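PDB 1Z6M: conserved hypothetical protein from Enterococcus faecalis, which is of unknown function but has a thioredoxin-like fold with a CxxC pair at a helix start, consistent with a thiol-disulfide oxidoreductase of the Thioredoxin_4 family. Local coordinates for residues A[102-105]-A[106-109]; A[116-119]-A[120-124]. All coordinates share one frame; numbering follows the deposited sequence.

Interaction 1. Residues A[102-105]-A[106-109]; sequences FATQ and DEWG
Thr104 and Trp108 meet at the kink between helix 91-103 and the short helix 105-108, in the helical part of a thioredoxin-like fold. Thr104 leaves helical geometry and sits at the N-cap position of the next helix, although its side chain makes no capping bond.

The backbone bonds turn on two carbonyls. Thr104 O takes Glu107 N at 2.8 Å, with the donor 45° out of the carbonyl plane, and also a longer, weak bond from Trp108 N. One residue on, Gln105 O takes a weak, bent bond from Gly109 N.

Among the side chains, the indole packs against the bend. With chi1 at 56°, Trp108 CG is held between its own backbone N and carbonyl carbon, which folds the ring back against Gln105, whose CA lies 3.4 Å from the ring plane, toward the rim. Thr104 OG1 comes in the ring plane at the edge, 3.1 Å from Trp108 NE1; NE1 also bonds to Met101 O, and OG1 has Lys100 O as its hydrogen-bond partner. Gln105 has CG anti to its backbone N and extends toward the loop before helix 40-58, where NE2 bonds to Val37 O; this side chain lies near, without touching, the probable thioredoxin-type CxxC.

Water and charge tie the outer side. Asp106 OD2 forms a salt bridge with Arg43, while a water joins Ala103 O to Asp106 N and OD2. A second water lies 2.7 Å from both Gln105 OE1 and Asp106 OD1.

Interaction 2. Residues A[116-119]-A[120-124]; sequences VATY and AEKNL
Asn123 lies flat over the ring of Tyr119 on the last turn of helix 113-123. Its CB makes a CH-pi contact 3.5 Å from the ring centroid, only 3° off the normal, and the amide continues over the CD1 and CE1 side, its plane 1° from that of the ring. The torsions explain the stack: Tyr119 CG is anti to the backbone N (chi1 -170°), which sends the ring out from the helix, where the side chain of Asn123, one turn on, covers one face; Asn123 CG, beside its own N, lays the amide over it.

Leu124 adds an apolar touch, its CG 3.8 Å from Tyr119 CE2. On another flank Thr118 and Lys122 run side by side: the methyl CG2, anti to the threonine N, rests 3.8 Å from CD of the extended lysine. Glu121 folds its CG over Ala117 O and carries OE2 to the hydroxyl of Tyr85.

Regular i to i+4 bonds hold the helix up to Lys122 N, which meets Thr118 O at 2.7 Å. Then the turn widens to a pi type, and Tyr119 O accepts from both Asn123 N (2.8 Å) and Leu124 N (3.0 Å). One carbonyl thus satisfies two amides where the helix runs out, while the stacked amide and the hydroxyl bond to Glu107 probably limit rotation of the Tyr119 ring.

Overall arrangement
Interaction 1 comes first along the chain, where helix 91-103 passes into helix 105-108; interaction 2 follows at the end of the next helix, 113-123. Their centres are about 11 Å apart, on the same side of the chain's centre, and they touch directly. Tyr119 is the bridge: its OH lies 2.5 Å from Glu107 OE1 in a probable hydrogen bond, and its ring meets that of Trp108 with planes at about 45°. Trp108 O also packs on Val116. The two contacts therefore join helices 105-108 and 113-123, consecutive in the chain, within one helical region. The centre of interaction 2 is about 20 Å from the centre of the chain, that of interaction 1 about 15 Å, and Gln105 of interaction 1 lies near the probable CxxC.

Interaction 1. Residues A[102-105]-A[106-109]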
ATOM      1  N   PHE A 102       2.659  -4.110   9.650  1.00 10.96           N
ATOM      2  CA  PHE A 102       1.427  -4.881   9.635  1.00 11.28           C
ATOM      3  C   PHE A 102       1.400  -5.937  10.743  1.00 11.63           C
ATOM      4  O   PHE A 102       0.364  -6.140  11.387  1.00 11.97           O
ATOM      5  CB  PHE A 102       1.223  -5.537   8.268  1.00 11.46           C
ATOM      6  CG  PHE A 102       0.610  -4.618   7.223  1.00 10.41           C
ATOM      7  CD1 PHE A 102       1.238  -4.414   6.003  1.00 11.19           C
ATOM      8  CD2 PHE A 102      -0.597  -3.974   7.460  1.00 11.21           C
ATOM      9  CE1 PHE A 102       0.681  -3.589   5.031  1.00 10.57           C
ATOM     10  CE2 PHE A 102      -1.170  -3.149   6.496  1.00 10.89           C
ATOM     11  CZ  PHE A 102      -0.528  -2.966   5.280  1.00 10.88           C
ATOM     12  N   ALA A 103       2.527  -6.606  10.971  1.00 11.62           N
ATOM     13  CA  ALA A 103       2.562  -7.635  12.005  1.00 11.92           C
ATOM     14  C   ALA A 103       2.330  -7.068  13.408  1.00 11.77           C
ATOM     15  O   ALA A 103       1.863  -7.780  14.294  1.00 12.90           O
ATOM     16  CB  ALA A 103       3.878  -8.375  11.967  1.00 12.26           C
ATOM     17  N   THR A 104       2.668  -5.794  13.604  1.00 11.86           N
ATOM     18  CA  THR A 104       2.517  -5.122  14.891  1.00 12.02           C
ATOM     19  C   THR A 104       1.337  -4.144  14.943  1.00 12.02           C
ATOM     20  O   THR A 104       1.209  -3.367  15.890  1.00 12.07           O
ATOM     21  CB  THR A 104       3.814  -4.366  15.266  1.00 11.57           C
ATOM     22  OG1 THR A 104       4.135  -3.401  14.245  1.00 11.57           O
ATOM     23  CG2 THR A 104       4.991  -5.356  15.468  1.00 11.78           C
ATOM     24  N   GLN A 105       0.445  -4.223  13.954  1.00 11.85           N
ATOM     25  CA  GLN A 105      -0.612  -3.229  13.761  1.00 11.79           C
ATOM     26  C   GLN A 105      -1.466  -2.972  14.999  1.00 12.17           C
ATOM     27  O   GLN A 105      -1.841  -1.830  15.275  1.00 12.31           O
ATOM     28  CB  GLN A 105      -1.502  -3.632  12.576  1.00 11.16           C
ATOM     29  CG  GLN A 105      -2.476  -2.556  12.125  1.00 11.16           C
ATOM     30  CD  GLN A 105      -3.329  -3.047  10.995  1.00 10.20           C
ATOM     31  OE1 GLN A 105      -4.308  -3.766  11.210  1.00 12.12           O
ATOM     32  NE2 GLN A 105      -2.935  -2.708   9.771  1.00 10.21           N
ATOM     33  N   ASP A 106      -1.778  -4.025  15.747  1.00 12.92           N
ATOM     34  CA  ASP A 106      -2.609  -3.862  16.945  1.00 14.44           C
ATOM     35  C   ASP A 106      -1.871  -3.232  18.120  1.00 14.98           C
ATOM     36  O   ASP A 106      -2.504  -2.703  19.032  1.00 15.90           O
ATOM     37  CB  ASP A 106      -3.230  -5.192  17.351  1.00 15.23           C
ATOM     38  CG  ASP A 106      -4.107  -5.766  16.264  1.00 16.51           C
ATOM     39  OD1 ASP A 106      -5.024  -5.054  15.807  1.00 17.14           O
ATOM     40  OD2 ASP A 106      -3.860  -6.914  15.856  1.00 18.94           O
ATOM     41  N   GLU A 107      -0.544  -3.291  18.083  1.00 15.28           N
ATOM     42  CA  GLU A 107       0.301  -2.730  19.138  1.00 15.90           C
ATOM     43  C   GLU A 107       0.410  -1.224  19.031  1.00 15.18           C
ATOM     44  O   GLU A 107       0.302  -0.532  20.038  1.00 16.60           O
ATOM     45  CB  GLU A 107       1.700  -3.353  19.121  1.00 16.25           C
ATOM     46  CG  GLU A 107       1.708  -4.819  19.523  1.00 17.85           C
ATOM     47  CD  GLU A 107       3.101  -5.435  19.559  1.00 18.02           C
ATOM     48  OE1 GLU A 107       4.118  -4.695  19.552  1.00 22.10           O
ATOM     49  OE2 GLU A 107       3.185  -6.680  19.626  1.00 22.50           O
ATOM     50  N   TRP A 108       0.648  -0.713  17.825  1.00 14.27           N
ATOM     51  CA  TRP A 108       0.821   0.734  17.644  1.00 13.47           C
ATOM     52  C   TRP A 108      -0.454   1.412  17.130  1.00 13.02           C
ATOM     53  O   TRP A 108      -0.606   2.636  17.255  1.00 13.03           O
ATOM     54  CB  TRP A 108       2.015   1.040  16.721  1.00 13.28           C
ATOM     55  CG  TRP A 108       1.924   0.388  15.373  1.00 11.74           C
ATOM     56  CD1 TRP A 108       2.512  -0.784  14.984  1.00 12.91           C
ATOM     57  CD2 TRP A 108       1.212   0.882  14.227  1.00 11.27           C
ATOM     58  NE1 TRP A 108       2.201  -1.056  13.667  1.00 11.33           N
ATOM     59  CE2 TRP A 108       1.394  -0.056  13.187  1.00 11.37           C
ATOM     60  CE3 TRP A 108       0.421   2.016  13.989  1.00 10.87           C
ATOM     61  CZ2 TRP A 108       0.815   0.107  11.925  1.00 11.47           C
ATOM     62  CZ3 TRP A 108      -0.153   2.181  12.728  1.00 11.05           C
ATOM     63  CH2 TRP A 108       0.051   1.235  11.716  1.00 10.96           C
ATOM     64  N   GLY A 109      -1.383   0.623  16.594  1.00 13.05           N
ATOM     65  CA  GLY A 109      -2.540   1.181  15.887  1.00 13.01           C
ATOM     66  C   GLY A 109      -3.525   1.929  16.760  1.00 13.67           C
ATOM     67  O   GLY A 109      -4.344   2.691  16.260  1.00 14.01           O
TER
HETATM   68  O   HOH W   1      -0.872  -6.820  15.722  1.00 19.44           O
HETATM   69  O   HOH W   2      -5.637  -3.766  13.511  1.00 14.47           O

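Interaction 2. Residues A[116-119]-A[120-124]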
ATOM      1  N   VAL A 116       2.727   6.742  18.356  1.00 13.08           N
ATOM      2  CA  VAL A 116       3.002   5.949  17.164  1.00 12.50           C
ATOM      3  C   VAL A 116       4.410   6.286  16.662  1.00 12.80           C
ATOM      4  O   VAL A 116       5.167   5.391  16.298  1.00 12.76           O
ATOM      5  CB  VAL A 116       1.964   6.169  16.043  1.00 12.41           C
ATOM      6  CG1 VAL A 116       2.367   5.392  14.794  1.00 12.21           C
ATOM      7  CG2 VAL A 116       0.580   5.747  16.494  1.00 12.96           C
ATOM      8  N   ALA A 117       4.759   7.572  16.649  1.00 12.88           N
ATOM      9  CA  ALA A 117       6.104   8.000  16.266  1.00 13.04           C
ATOM     10  C   ALA A 117       7.175   7.373  17.160  1.00 13.57           C
ATOM     11  O   ALA A 117       8.192   6.861  16.674  1.00 13.90           O
ATOM     12  CB  ALA A 117       6.201   9.534  16.284  1.00 13.26           C
ATOM     13  N   THR A 118       6.930   7.390  18.467  1.00 13.92           N
ATOM     14  CA  THR A 118       7.850   6.808  19.433  1.00 14.80           C
ATOM     15  C   THR A 118       7.996   5.310  19.182  1.00 14.05           C
ATOM     16  O   THR A 118       9.100   4.783  19.225  1.00 14.60           O
ATOM     17  CB  THR A 118       7.364   7.104  20.866  1.00 15.01           C
ATOM     18  OG1 THR A 118       7.364   8.525  21.061  1.00 17.15           O
ATOM     19  CG2 THR A 118       8.270   6.458  21.919  1.00 16.99           C
ATOM     20  N   TYR A 119       6.885   4.641  18.900  1.00 13.68           N
ATOM     21  CA  TYR A 119       6.914   3.211  18.593  1.00 13.03           C
ATOM     22  C   TYR A 119       7.725   2.935  17.323  1.00 13.35           C
ATOM     23  O   TYR A 119       8.529   1.997  17.279  1.00 13.27           O
ATOM     24  CB  TYR A 119       5.491   2.673  18.445  1.00 13.39           C
ATOM     25  CG  TYR A 119       5.404   1.164  18.353  1.00 12.34           C
ATOM     26  CD1 TYR A 119       5.088   0.396  19.472  1.00 13.15           C
ATOM     27  CD2 TYR A 119       5.641   0.501  17.144  1.00 13.69           C
ATOM     28  CE1 TYR A 119       4.996  -0.989  19.386  1.00 13.62           C
ATOM     29  CE2 TYR A 119       5.559  -0.877  17.050  1.00 14.65           C
ATOM     30  CZ  TYR A 119       5.239  -1.616  18.172  1.00 14.06           C
ATOM     31  OH  TYR A 119       5.168  -2.987  18.059  1.00 14.76           O
ATOM     32  N   ALA A 120       7.527   3.747  16.291  1.00 13.12           N
ATOM     33  CA  ALA A 120       8.306   3.581  15.058  1.00 13.63           C
ATOM     34  C   ALA A 120       9.802   3.685  15.342  1.00 13.91           C
ATOM     35  O   ALA A 120      10.598   2.899  14.825  1.00 13.83           O
ATOM     36  CB  ALA A 120       7.882   4.588  13.990  1.00 13.45           C
ATOM     37  N   GLU A 121      10.163   4.636  16.194  1.00 14.28           N
ATOM     38  CA  GLU A 121      11.555   4.918  16.507  1.00 15.32           C
ATOM     39  C   GLU A 121      12.151   3.892  17.457  1.00 15.79           C
ATOM     40  O   GLU A 121      13.222   3.335  17.184  1.00 17.43           O
ATOM     41  CB  GLU A 121      11.678   6.336  17.076  1.00 15.20           C
ATOM     42  CG  GLU A 121      11.396   7.388  16.011  1.00 16.03           C
ATOM     43  CD  GLU A 121      10.984   8.745  16.556  1.00 17.04           C
ATOM     44  OE1 GLU A 121      11.039   8.976  17.785  1.00 20.33           O
ATOM     45  OE2 GLU A 121      10.608   9.597  15.728  1.00 17.58           O
ATOM     46  N   LYS A 122      11.465   3.633  18.565  1.00 15.84           N
ATOM     47  CA  LYS A 122      12.022   2.810  19.645  1.00 16.56           C
ATOM     48  C   LYS A 122      11.732   1.320  19.494  1.00 16.68           C
ATOM     49  O   LYS A 122      12.564   0.486  19.858  1.00 18.05           O
ATOM     50  CB  LYS A 122      11.518   3.300  20.999  1.00 16.87           C
ATOM     51  CG  LYS A 122      12.019   4.687  21.362  1.00 18.67           C
ATOM     52  CD  LYS A 122      11.701   5.048  22.794  1.00 20.79           C
ATOM     53  CE  LYS A 122      12.261   6.419  23.138  1.00 21.38           C
ATOM     54  NZ  LYS A 122      12.108   6.747  24.583  1.00 24.06           N
ATOM     55  N   ASN A 123      10.540   0.993  19.003  1.00 15.85           N
ATOM     56  CA  ASN A 123      10.131  -0.407  18.857  1.00 15.89           C
ATOM     57  C   ASN A 123      10.447  -0.992  17.488  1.00 15.53           C
ATOM     58  O   ASN A 123      10.716  -2.185  17.376  1.00 16.48           O
ATOM     59  CB  ASN A 123       8.645  -0.591  19.193  1.00 15.56           C
ATOM     60  CG  ASN A 123       8.315  -0.242  20.642  1.00 16.72           C
ATOM     61  OD1 ASN A 123       8.052  -1.123  21.469  1.00 18.78           O
ATOM     62  ND2 ASN A 123       8.324   1.043  20.953  1.00 16.71           N
ATOM     63  N   LEU A 124      10.409  -0.168  16.445  1.00 15.51           N
ATOM     64  CA  LEU A 124      10.692  -0.668  15.101  1.00 15.64           C
ATOM     65  C   LEU A 124      12.051  -0.228  14.571  1.00 15.90           C
ATOM     66  O   LEU A 124      12.497  -0.721  13.549  1.00 16.48           O
ATOM     67  CB  LEU A 124       9.579  -0.274  14.119  1.00 15.40           C
ATOM     68  CG  LEU A 124       8.182  -0.871  14.332  1.00 15.26           C
ATOM     69  CD1 LEU A 124       7.209  -0.348  13.288  1.00 15.40           C
ATOM     70  CD2 LEU A 124       8.244  -2.390  14.283  1.00 16.60           C
TER